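MRNA export factor (Human herpesvirus 1, PDB 4YXP) regulates viral gene expression, inhibits cellular splicing and mediates nuclear export of intronless viral mRNAs, and is represented here by its dimeric folded C-terminal domain. Local coordinates at residues 41-49 / 88-99; 129-139 / 207-217. All blocks are in the same frame, centred on the assembly; numbering follows the deposited sequence.

Contact 1 of 2, residues 41-49 / 88-99; sequences DPFGGQPFP and TFAGNPRAASTA
Thr-88 meets the ring of Phe-48 with its methyl: CG2 lies 3.6 Å from CD1, placed there because CG2 stands anti to the backbone N (OG1 chi1 -66°). Its hydroxyl goes the other way, sharing water 3 with Pro-49 O, to which the water donates. Phe-89 offers a ring edge to Phe-48, CD1 to CZ, the two planes 52° apart in an oblique pair. At the break between helices 75-91 and 93-109, Asn-92 bonds back instead of capping: ND2 reaches Thr-88 O at 2.8 Å, nearly straight and on a carbonyl lone pair. That fixes the rotation of the amide, whose OD1 sits 3.3 Å from Pro-49 CD. Arg-94 and Gln-46, both exposed, run close together. Gln-46 NE2 lies over a face of the guanidinium, 3.1 Å from NH1, but both are donors and no bond joins them. Ala-95 lays its methyl over the face of Phe-48, a CH-pi contact with CB 3.9 Å from the ring centroid, while its carbonyl O comes to the edge of the Phe-43 ring at CE1. Thr-98 is split in use: CG2 sits over a face of Phe-43, 3.9 Å from the centroid, and OG1 holds waters 1 and 2, which donate to Pro-42 O and Gln-46 O. Ala-99 closes the row, its CB at the edge of Phe-48, 3.8 Å from CE2. Phe-48 thus wedges in where the two helices meet, and Phe-43 lies on the first turns of helix 93-109. Leu-59 of helix 56-59 packs on Phe-48 and Thr-88, and Met-102 further along helix 93-109 packs on Phe-43. From the second subunit, His-265 meets Phe-43 edge-to-face and Tyr-268 does the same to Phe-89, putting the contact within the intertwined dimer interface.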
loop_
_atom_site.group_PDB
_atom_site.type_symbol
_atom_site.label_atom_id
_atom_site.label_comp_id
_atom_site.label_asym_id
_atom_site.label_seq_id
_atom_site.Cartn_x
_atom_site.Cartn_y
_atom_site.Cartn_z
ATOM N N ASP B 41 22.717 4.905 11.020
ATOM C CA ASP B 41 23.303 6.179 10.623
ATOM C C ASP B 41 23.157 6.356 9.116
ATOM O O ASP B 41 24.148 6.383 8.390
ATOM C CB ASP B 41 24.775 6.239 11.035
ATOM C CG ASP B 41 25.399 7.603 10.789
ATOM O OD1 ASP B 41 24.652 8.580 10.565
ATOM O OD2 ASP B 41 26.643 7.696 10.833
ATOM N N PRO B 42 21.911 6.478 8.641
ATOM C CA PRO B 42 21.617 6.463 7.203
ATOM C C PRO B 42 22.252 7.613 6.429
ATOM O O PRO B 42 22.561 7.448 5.252
ATOM C CB PRO B 42 20.087 6.555 7.157
ATOM C CG PRO B 42 19.694 7.162 8.451
ATOM C CD PRO B 42 20.701 6.699 9.452
ATOM N N PHE B 43 22.447 8.758 7.072
ATOM C CA PHE B 43 23.075 9.889 6.397
ATOM C C PHE B 43 24.584 9.696 6.329
ATOM O O PHE B 43 25.277 10.423 5.621
ATOM C CB PHE B 43 22.723 11.201 7.101
ATOM C CG PHE B 43 21.318 11.659 6.841
ATOM C CD1 PHE B 43 21.010 12.370 5.692
ATOM C CD2 PHE B 43 20.304 11.373 7.735
ATOM C CE1 PHE B 43 19.720 12.789 5.442
ATOM C CE2 PHE B 43 19.005 11.794 7.491
ATOM C CZ PHE B 43 18.714 12.499 6.343
ATOM N N GLY B 44 25.078 8.709 7.072
ATOM C CA GLY B 44 26.460 8.276 6.990
ATOM C C GLY B 44 27.494 9.361 6.776
ATOM O O GLY B 44 28.253 9.317 5.806
ATOM N N GLY B 45 27.525 10.338 7.674
ATOM C CA GLY B 45 28.560 11.356 7.649
ATOM C C GLY B 45 28.194 12.646 6.939
ATOM O O GLY B 45 28.916 13.638 7.052
ATOM N N GLN B 46 27.084 12.647 6.206
ATOM C CA GLN B 46 26.657 13.843 5.482
ATOM C C GLN B 46 25.191 14.174 5.742
ATOM O O GLN B 46 24.354 14.070 4.845
ATOM C CB GLN B 46 26.894 13.676 3.980
ATOM C CG GLN B 46 28.362 13.579 3.595
ATOM C CD GLN B 46 28.633 14.078 2.187
ATOM O OE1 GLN B 46 27.982 15.006 1.706
ATOM N NE2 GLN B 46 29.601 13.463 1.520
ATOM N N PRO B 47 24.876 14.576 6.982
ATOM C CA PRO B 47 23.524 15.006 7.339
ATOM C C PRO B 47 23.218 16.405 6.816
ATOM O O PRO B 47 24.130 17.080 6.339
ATOM C CB PRO B 47 23.552 14.988 8.867
ATOM C CG PRO B 47 24.968 15.305 9.203
ATOM C CD PRO B 47 25.804 14.673 8.124
ATOM N N PHE B 48 21.960 16.830 6.895
ATOM C CA PHE B 48 21.622 18.218 6.609
ATOM C C PHE B 48 22.323 19.121 7.623
ATOM O O PHE B 48 22.284 18.842 8.820
ATOM C CB PHE B 48 20.111 18.459 6.682
ATOM C CG PHE B 48 19.333 17.901 5.519
ATOM C CD1 PHE B 48 19.508 18.403 4.240
ATOM C CD2 PHE B 48 18.394 16.903 5.718
ATOM C CE1 PHE B 48 18.781 17.900 3.177
ATOM C CE2 PHE B 48 17.663 16.400 4.661
ATOM C CZ PHE B 48 17.856 16.896 3.389
ATOM N N PRO B 49 22.976 20.200 7.154
ATOM C CA PRO B 49 23.388 21.224 8.120
ATOM C C PRO B 49 22.159 21.853 8.767
ATOM O O PRO B 49 21.199 22.148 8.051
ATOM C CB PRO B 49 24.154 22.242 7.265
ATOM C CG PRO B 49 24.533 21.504 6.020
ATOM C CD PRO B 49 23.445 20.504 5.792
ATOM N N THR B 88 17.592 24.530 2.275
ATOM C CA THR B 88 18.369 23.434 2.847
ATOM C C THR B 88 18.334 22.192 1.942
ATOM O O THR B 88 19.366 21.557 1.706
ATOM C CB THR B 88 17.851 23.079 4.264
ATOM O OG1 THR B 88 18.091 24.186 5.145
ATOM C CG2 THR B 88 18.540 21.836 4.822
ATOM N N PHE B 89 17.150 21.846 1.443
ATOM C CA PHE B 89 17.018 20.748 0.488
ATOM C C PHE B 89 17.894 20.973 -0.739
ATOM O O PHE B 89 18.691 20.114 -1.112
ATOM C CB PHE B 89 15.564 20.587 0.026
ATOM C CG PHE B 89 14.639 19.995 1.057
ATOM C CD1 PHE B 89 15.121 19.251 2.122
ATOM C CD2 PHE B 89 13.272 20.178 0.945
ATOM C CE1 PHE B 89 14.258 18.709 3.054
ATOM C CE2 PHE B 89 12.405 19.641 1.872
ATOM C CZ PHE B 89 12.896 18.906 2.928
ATOM N N ALA B 90 17.732 22.132 -1.371
ATOM C CA ALA B 90 18.390 22.419 -2.641
ATOM C C ALA B 90 19.903 22.522 -2.491
ATOM O O ALA B 90 20.650 22.189 -3.409
ATOM C CB ALA B 90 17.835 23.704 -3.238
ATOM N N GLY B 91 20.352 22.981 -1.329
ATOM C CA GLY B 91 21.763 23.239 -1.107
ATOM C C GLY B 91 22.575 22.014 -0.732
ATOM O O GLY B 91 23.800 22.081 -0.661
ATOM N N ASN B 92 21.896 20.891 -0.507
ATOM C CA ASN B 92 22.554 19.682 -0.021
ATOM C C ASN B 92 22.043 18.445 -0.760
ATOM O O ASN B 92 21.274 17.658 -0.204
ATOM C CB ASN B 92 22.328 19.536 1.485
ATOM C CG ASN B 92 22.892 20.706 2.274
ATOM O OD1 ASN B 92 24.076 20.733 2.599
ATOM N ND2 ASN B 92 22.042 21.679 2.584
ATOM N N PRO B 93 22.471 18.268 -2.020
ATOM C CA PRO B 93 21.922 17.201 -2.867
ATOM C C PRO B 93 22.143 15.785 -2.334
ATOM O O PRO B 93 21.242 14.955 -2.465
ATOM C CB PRO B 93 22.655 17.394 -4.201
ATOM C CG PRO B 93 23.830 18.255 -3.900
ATOM C CD PRO B 93 23.432 19.112 -2.748
ATOM N N ARG B 94 23.305 15.507 -1.751
ATOM C CA ARG B 94 23.578 14.167 -1.240
ATOM C C ARG B 94 22.658 13.847 -0.063
ATOM O O ARG B 94 22.021 12.795 -0.035
ATOM C CB ARG B 94 25.049 14.024 -0.837
ATOM C CG ARG B 94 26.004 14.032 -2.026
ATOM C CD ARG B 94 27.407 13.559 -1.654
ATOM N NE ARG B 94 27.429 12.158 -1.244
ATOM C CZ ARG B 94 28.536 11.455 -1.026
ATOM N NH1 ARG B 94 29.730 12.013 -1.179
ATOM N NH2 ARG B 94 28.450 10.183 -0.655
ATOM N N ALA B 95 22.570 14.762 0.898
ATOM C CA ALA B 95 21.651 14.596 2.021
ATOM C C ALA B 95 20.199 14.480 1.547
ATOM O O ALA B 95 19.408 13.719 2.114
ATOM C CB ALA B 95 21.793 15.754 2.996
ATOM N N ALA B 96 19.847 15.238 0.513
ATOM C CA ALA B 96 18.476 15.250 0.012
ATOM C C ALA B 96 18.086 13.911 -0.608
ATOM O O ALA B 96 16.953 13.463 -0.448
ATOM C CB ALA B 96 18.291 16.367 -1.005
ATOM N N SER B 97 19.015 13.279 -1.320
ATOM C CA SER B 97 18.738 11.990 -1.947
ATOM C C SER B 97 18.531 10.926 -0.872
ATOM O O SER B 97 17.633 10.088 -0.972
ATOM C CB SER B 97 19.873 11.581 -2.893
ATOM O OG SER B 97 21.012 11.137 -2.177
ATOM N N THR B 98 19.372 10.969 0.156
ATOM C CA THR B 98 19.215 10.111 1.324
ATOM C C THR B 98 17.836 10.309 1.954
ATOM O O THR B 98 17.101 9.344 2.179
ATOM C CB THR B 98 20.316 10.393 2.373
ATOM O OG1 THR B 98 21.602 10.118 1.805
ATOM C CG2 THR B 98 20.130 9.537 3.611
ATOM N N ALA B 99 17.484 11.563 2.228
ATOM C CA ALA B 99 16.196 11.886 2.842
ATOM C C ALA B 99 15.029 11.388 1.992
ATOM O O ALA B 99 14.049 10.846 2.512
ATOM C CB ALA B 99 16.079 13.383 3.062
HETATM O O HOH W 1 23.509 7.855 2.739
HETATM O O HOH W 2 23.672 11.533 3.100
HETATM O O HOH W 3 20.591 24.062 6.366
#

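Contact 2 of 2, residues 129-139 / 207-217; sequences CIHHNLPLRPQ and VAEIDYATLGV
Tyr-212 lies against Ile-130 and Leu-134, and here the packing is tight. Ile-130 CG1 stands over the centre of the tyrosine ring, 3.7 Å from the centroid and just 2° off the normal. The hydroxyl donates to Leu-134 O at 2.7 Å; the carbonyl O lies in the ring plane, although the OH itself sits 56° out of the carbonyl plane. With chi1 at -73°, CG lies beside the backbone N and the ring can run up to the end of helix 112-132. Leu-136 fills in beside it: CD1 meets Tyr-212 CD1 and, tip to tip, presses Leu-215 CD2 at 3.5 Å, closer than usual carbon contact. Ile-130 CD1 reaches Val-217 CG2, also tip to tip, but at a normal 3.9 Å. Ile-210 N bonds to Leu-136 O at 2.7 Å, joining the two segments, and buried Pro-138 CG rests on Val-207 O at 3.2 Å. Toward the solvent side things slacken. Glu-209 merely brushes Pro-135, OE2 to CB 3.8 Å, and is weakly held by water 4, which accepts from Leu-136 N and donates to Ile-210 O. Asn-133, with positive phi, leaves the helix in a Schellman motif, and an Asx turn at Asp-211 leads the loop, within the CHC2-type zinc-finger range but away from the metal, into the 3-10 segment 212-214.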
loop_
_atom_site.group_PDB
_atom_site.type_symbol
_atom_site.label_atom_id
_atom_site.label_comp_id
_atom_site.label_asym_id
_atom_site.label_seq_id
_atom_site.Cartn_x
_atom_site.Cartn_y
_atom_site.Cartn_z
ATOM N N CYS B 129 5.447 26.804 -2.311
ATOM C CA CYS B 129 6.408 27.102 -3.373
ATOM C C CYS B 129 5.801 28.068 -4.385
ATOM O O CYS B 129 6.444 29.034 -4.809
ATOM C CB CYS B 129 6.855 25.819 -4.083
ATOM S SG CYS B 129 7.936 24.729 -3.112
ATOM N N ILE B 130 4.559 27.791 -4.770
ATOM C CA ILE B 130 3.839 28.614 -5.733
ATOM C C ILE B 130 3.650 30.025 -5.187
ATOM O O ILE B 130 3.823 31.006 -5.910
ATOM C CB ILE B 130 2.486 27.963 -6.094
ATOM C CG1 ILE B 130 2.733 26.696 -6.918
ATOM C CG2 ILE B 130 1.586 28.941 -6.859
ATOM C CD1 ILE B 130 1.489 25.887 -7.222
ATOM N N HIS B 131 3.288 30.122 -3.912
ATOM C CA HIS B 131 3.146 31.415 -3.251
ATOM C C HIS B 131 4.410 32.260 -3.412
ATOM O O HIS B 131 4.339 33.455 -3.706
ATOM C CB HIS B 131 2.835 31.221 -1.766
ATOM C CG HIS B 131 2.877 32.490 -0.969
ATOM N ND1 HIS B 131 1.752 33.244 -0.710
ATOM C CD2 HIS B 131 3.909 33.136 -0.376
ATOM C CE1 HIS B 131 2.091 34.302 0.006
ATOM N NE2 HIS B 131 3.392 34.261 0.224
ATOM N N HIS B 132 5.563 31.630 -3.222
ATOM C CA HIS B 132 6.845 32.326 -3.278
ATOM C C HIS B 132 7.467 32.337 -4.672
ATOM O O HIS B 132 8.558 32.876 -4.862
ATOM C CB HIS B 132 7.826 31.688 -2.293
ATOM C CG HIS B 132 7.532 32.006 -0.861
ATOM N ND1 HIS B 132 7.643 33.278 -0.344
ATOM C CD2 HIS B 132 7.130 31.217 0.165
ATOM C CE1 HIS B 132 7.324 33.261 0.939
ATOM N NE2 HIS B 132 7.011 32.020 1.270
ATOM N N ASN B 133 6.780 31.740 -5.639
ATOM C CA ASN B 133 7.281 31.668 -7.008
ATOM C C ASN B 133 8.569 30.849 -7.070
ATOM O O ASN B 133 9.461 31.129 -7.874
ATOM C CB ASN B 133 7.524 33.073 -7.570
ATOM C CG ASN B 133 7.353 33.137 -9.077
ATOM O OD1 ASN B 133 6.525 32.426 -9.649
ATOM N ND2 ASN B 133 8.139 33.989 -9.728
ATOM N N LEU B 134 8.662 29.840 -6.213
ATOM C CA LEU B 134 9.808 28.947 -6.200
ATOM C C LEU B 134 9.584 27.767 -7.148
ATOM O O LEU B 134 8.466 27.247 -7.234
ATOM C CB LEU B 134 10.071 28.433 -4.786
ATOM C CG LEU B 134 10.562 29.475 -3.781
ATOM C CD1 LEU B 134 10.504 28.916 -2.370
ATOM C CD2 LEU B 134 11.973 29.921 -4.124
ATOM N N PRO B 135 10.639 27.344 -7.868
ATOM C CA PRO B 135 10.545 26.163 -8.734
ATOM C C PRO B 135 10.162 24.879 -7.998
ATOM O O PRO B 135 10.645 24.644 -6.891
ATOM C CB PRO B 135 11.962 26.037 -9.306
ATOM C CG PRO B 135 12.511 27.410 -9.263
ATOM C CD PRO B 135 11.935 28.031 -8.027
ATOM N N LEU B 136 9.305 24.068 -8.616
ATOM C CA LEU B 136 8.996 22.728 -8.122
ATOM C C LEU B 136 10.009 21.735 -8.689
ATOM O O LEU B 136 10.022 21.478 -9.896
ATOM C CB LEU B 136 7.573 22.313 -8.517
ATOM C CG LEU B 136 6.431 23.243 -8.091
ATOM C CD1 LEU B 136 5.117 22.804 -8.721
ATOM C CD2 LEU B 136 6.311 23.285 -6.582
ATOM N N ARG B 137 10.849 21.174 -7.824
ATOM C CA ARG B 137 11.958 20.325 -8.265
ATOM C C ARG B 137 11.723 18.847 -7.920
ATOM O O ARG B 137 11.368 18.530 -6.788
ATOM C CB ARG B 137 13.264 20.798 -7.627
ATOM C CG ARG B 137 13.475 22.314 -7.683
ATOM C CD ARG B 137 14.688 22.758 -6.878
ATOM N NE ARG B 137 14.747 22.099 -5.571
ATOM C CZ ARG B 137 15.680 21.224 -5.192
ATOM N NH1 ARG B 137 16.683 20.890 -5.999
ATOM N NH2 ARG B 137 15.615 20.687 -3.982
ATOM N N PRO B 138 11.932 17.936 -8.889
ATOM C CA PRO B 138 11.752 16.506 -8.595
ATOM C C PRO B 138 12.705 15.951 -7.535
ATOM O O PRO B 138 12.377 14.940 -6.913
ATOM C CB PRO B 138 12.020 15.835 -9.946
ATOM C CG PRO B 138 11.766 16.884 -10.954
ATOM C CD PRO B 138 12.191 18.166 -10.322
ATOM N N GLN B 139 13.852 16.596 -7.340
ATOM C CA GLN B 139 14.882 16.112 -6.418
ATOM C C GLN B 139 14.549 16.512 -4.982
ATOM O O GLN B 139 15.137 16.008 -4.025
ATOM C CB GLN B 139 16.260 16.658 -6.807
ATOM C CG GLN B 139 16.650 16.421 -8.267
ATOM C CD GLN B 139 15.974 17.392 -9.230
ATOM O OE1 GLN B 139 15.471 18.443 -8.824
ATOM N NE2 GLN B 139 15.952 17.035 -10.511
ATOM N N VAL B 207 12.018 15.943 -15.262
ATOM C CA VAL B 207 12.048 17.312 -15.764
ATOM C C VAL B 207 12.927 18.179 -14.869
ATOM O O VAL B 207 13.092 17.897 -13.682
ATOM C CB VAL B 207 10.627 17.909 -15.866
ATOM C CG1 VAL B 207 9.775 17.100 -16.832
ATOM C CG2 VAL B 207 9.967 17.983 -14.491
ATOM N N ALA B 208 13.488 19.235 -15.446
ATOM C CA ALA B 208 14.288 20.188 -14.688
ATOM C C ALA B 208 13.463 20.738 -13.533
ATOM O O ALA B 208 13.805 20.555 -12.364
ATOM C CB ALA B 208 14.772 21.313 -15.587
ATOM N N GLU B 209 12.373 21.418 -13.869
ATOM C CA GLU B 209 11.402 21.838 -12.873
ATOM C C GLU B 209 9.993 21.564 -13.388
ATOM O O GLU B 209 9.763 21.474 -14.592
ATOM C CB GLU B 209 11.578 23.318 -12.513
ATOM C CG GLU B 209 11.433 24.289 -13.665
ATOM C CD GLU B 209 11.677 25.727 -13.235
ATOM O OE1 GLU B 209 12.852 26.155 -13.221
ATOM O OE2 GLU B 209 10.695 26.423 -12.900
ATOM N N ILE B 210 9.060 21.424 -12.457
ATOM C CA ILE B 210 7.703 21.018 -12.780
ATOM C C ILE B 210 6.808 22.237 -12.971
ATOM O O ILE B 210 6.645 23.049 -12.064
ATOM C CB ILE B 210 7.150 20.086 -11.685
ATOM C CG1 ILE B 210 8.004 18.816 -11.594
ATOM C CG2 ILE B 210 5.697 19.720 -11.960
ATOM C CD1 ILE B 210 7.873 18.086 -10.278
ATOM N N ASP B 211 6.229 22.345 -14.162
ATOM C CA ASP B 211 5.293 23.416 -14.492
ATOM C C ASP B 211 4.175 23.515 -13.456
ATOM O O ASP B 211 3.606 22.501 -13.056
ATOM C CB ASP B 211 4.697 23.173 -15.881
ATOM C CG ASP B 211 4.087 24.420 -16.484
ATOM O OD1 ASP B 211 3.570 25.269 -15.724
ATOM O OD2 ASP B 211 4.127 24.550 -17.727
ATOM N N TYR B 212 3.852 24.735 -13.032
ATOM C CA TYR B 212 2.761 24.945 -12.080
ATOM C C TYR B 212 1.439 24.411 -12.636
ATOM O O TYR B 212 0.534 24.064 -11.877
ATOM C CB TYR B 212 2.601 26.431 -11.737
ATOM C CG TYR B 212 3.670 27.028 -10.835
ATOM C CD1 TYR B 212 4.740 26.274 -10.370
ATOM C CD2 TYR B 212 3.589 28.357 -10.439
ATOM C CE1 TYR B 212 5.706 26.837 -9.539
ATOM C CE2 TYR B 212 4.542 28.924 -9.615
ATOM C CZ TYR B 212 5.598 28.163 -9.167
ATOM O OH TYR B 212 6.539 28.740 -8.343
ATOM N N ALA B 213 1.328 24.355 -13.960
ATOM C CA ALA B 213 0.118 23.854 -14.611
ATOM C C ALA B 213 -0.144 22.397 -14.236
ATOM O O ALA B 213 -1.281 21.925 -14.296
ATOM C CB ALA B 213 0.232 24.001 -16.124
ATOM N N THR B 214 0.915 21.691 -13.850
ATOM C CA THR B 214 0.799 20.318 -13.379
ATOM C C THR B 214 -0.189 20.233 -12.216
ATOM O O THR B 214 -0.938 19.263 -12.097
ATOM C CB THR B 214 2.167 19.764 -12.930
ATOM O OG1 THR B 214 3.114 19.889 -14.001
ATOM C CG2 THR B 214 2.057 18.296 -12.521
ATOM N N LEU B 215 -0.186 21.255 -11.364
ATOM C CA LEU B 215 -1.071 21.305 -10.204
ATOM C C LEU B 215 -2.352 22.090 -10.487
ATOM O O LEU B 215 -3.102 22.417 -9.565
ATOM C CB LEU B 215 -0.350 21.934 -9.004
ATOM C CG LEU B 215 0.785 21.168 -8.309
ATOM C CD1 LEU B 215 0.384 19.732 -7.982
ATOM C CD2 LEU B 215 2.059 21.192 -9.134
ATOM N N GLY B 216 -2.602 22.397 -11.756
ATOM C CA GLY B 216 -3.810 23.107 -12.140
ATOM C C GLY B 216 -3.740 24.604 -11.917
ATOM O O GLY B 216 -4.767 25.276 -11.839
ATOM N N VAL B 217 -2.519 25.123 -11.819
ATOM C CA VAL B 217 -2.298 26.534 -11.525
ATOM C C VAL B 217 -1.786 27.250 -12.768
ATOM O O VAL B 217 -0.742 26.893 -13.316
ATOM C CB VAL B 217 -1.312 26.699 -10.346
ATOM C CG1 VAL B 217 -0.982 28.169 -10.102
ATOM C CG2 VAL B 217 -1.895 26.073 -9.087
HETATM O O HOH W 4 8.268 25.085 -10.996
#

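From the N terminus, the chain runs through helix 25-38 into the loop 41-49, and contact 1 closes when 88-99 comes back to it. Helices 93-109 and 112-132 then follow, and contact 2 opens at the end of the latter; it closes 68 residues on, when the loop between helices 188-204 and 230-241 returns within the zinc finger. The two are therefore in series, neither nested nor crossed. The centres of contacts 1 and 2 lie about 22 Å apart. They touch all the same, Arg-137 NH2 of contact 2 packing 3.5 Å from Ala-90 CA of contact 1. One ties the N-terminal loop to the helical body near the dimer partner, the other the helix end to the zinc-finger region.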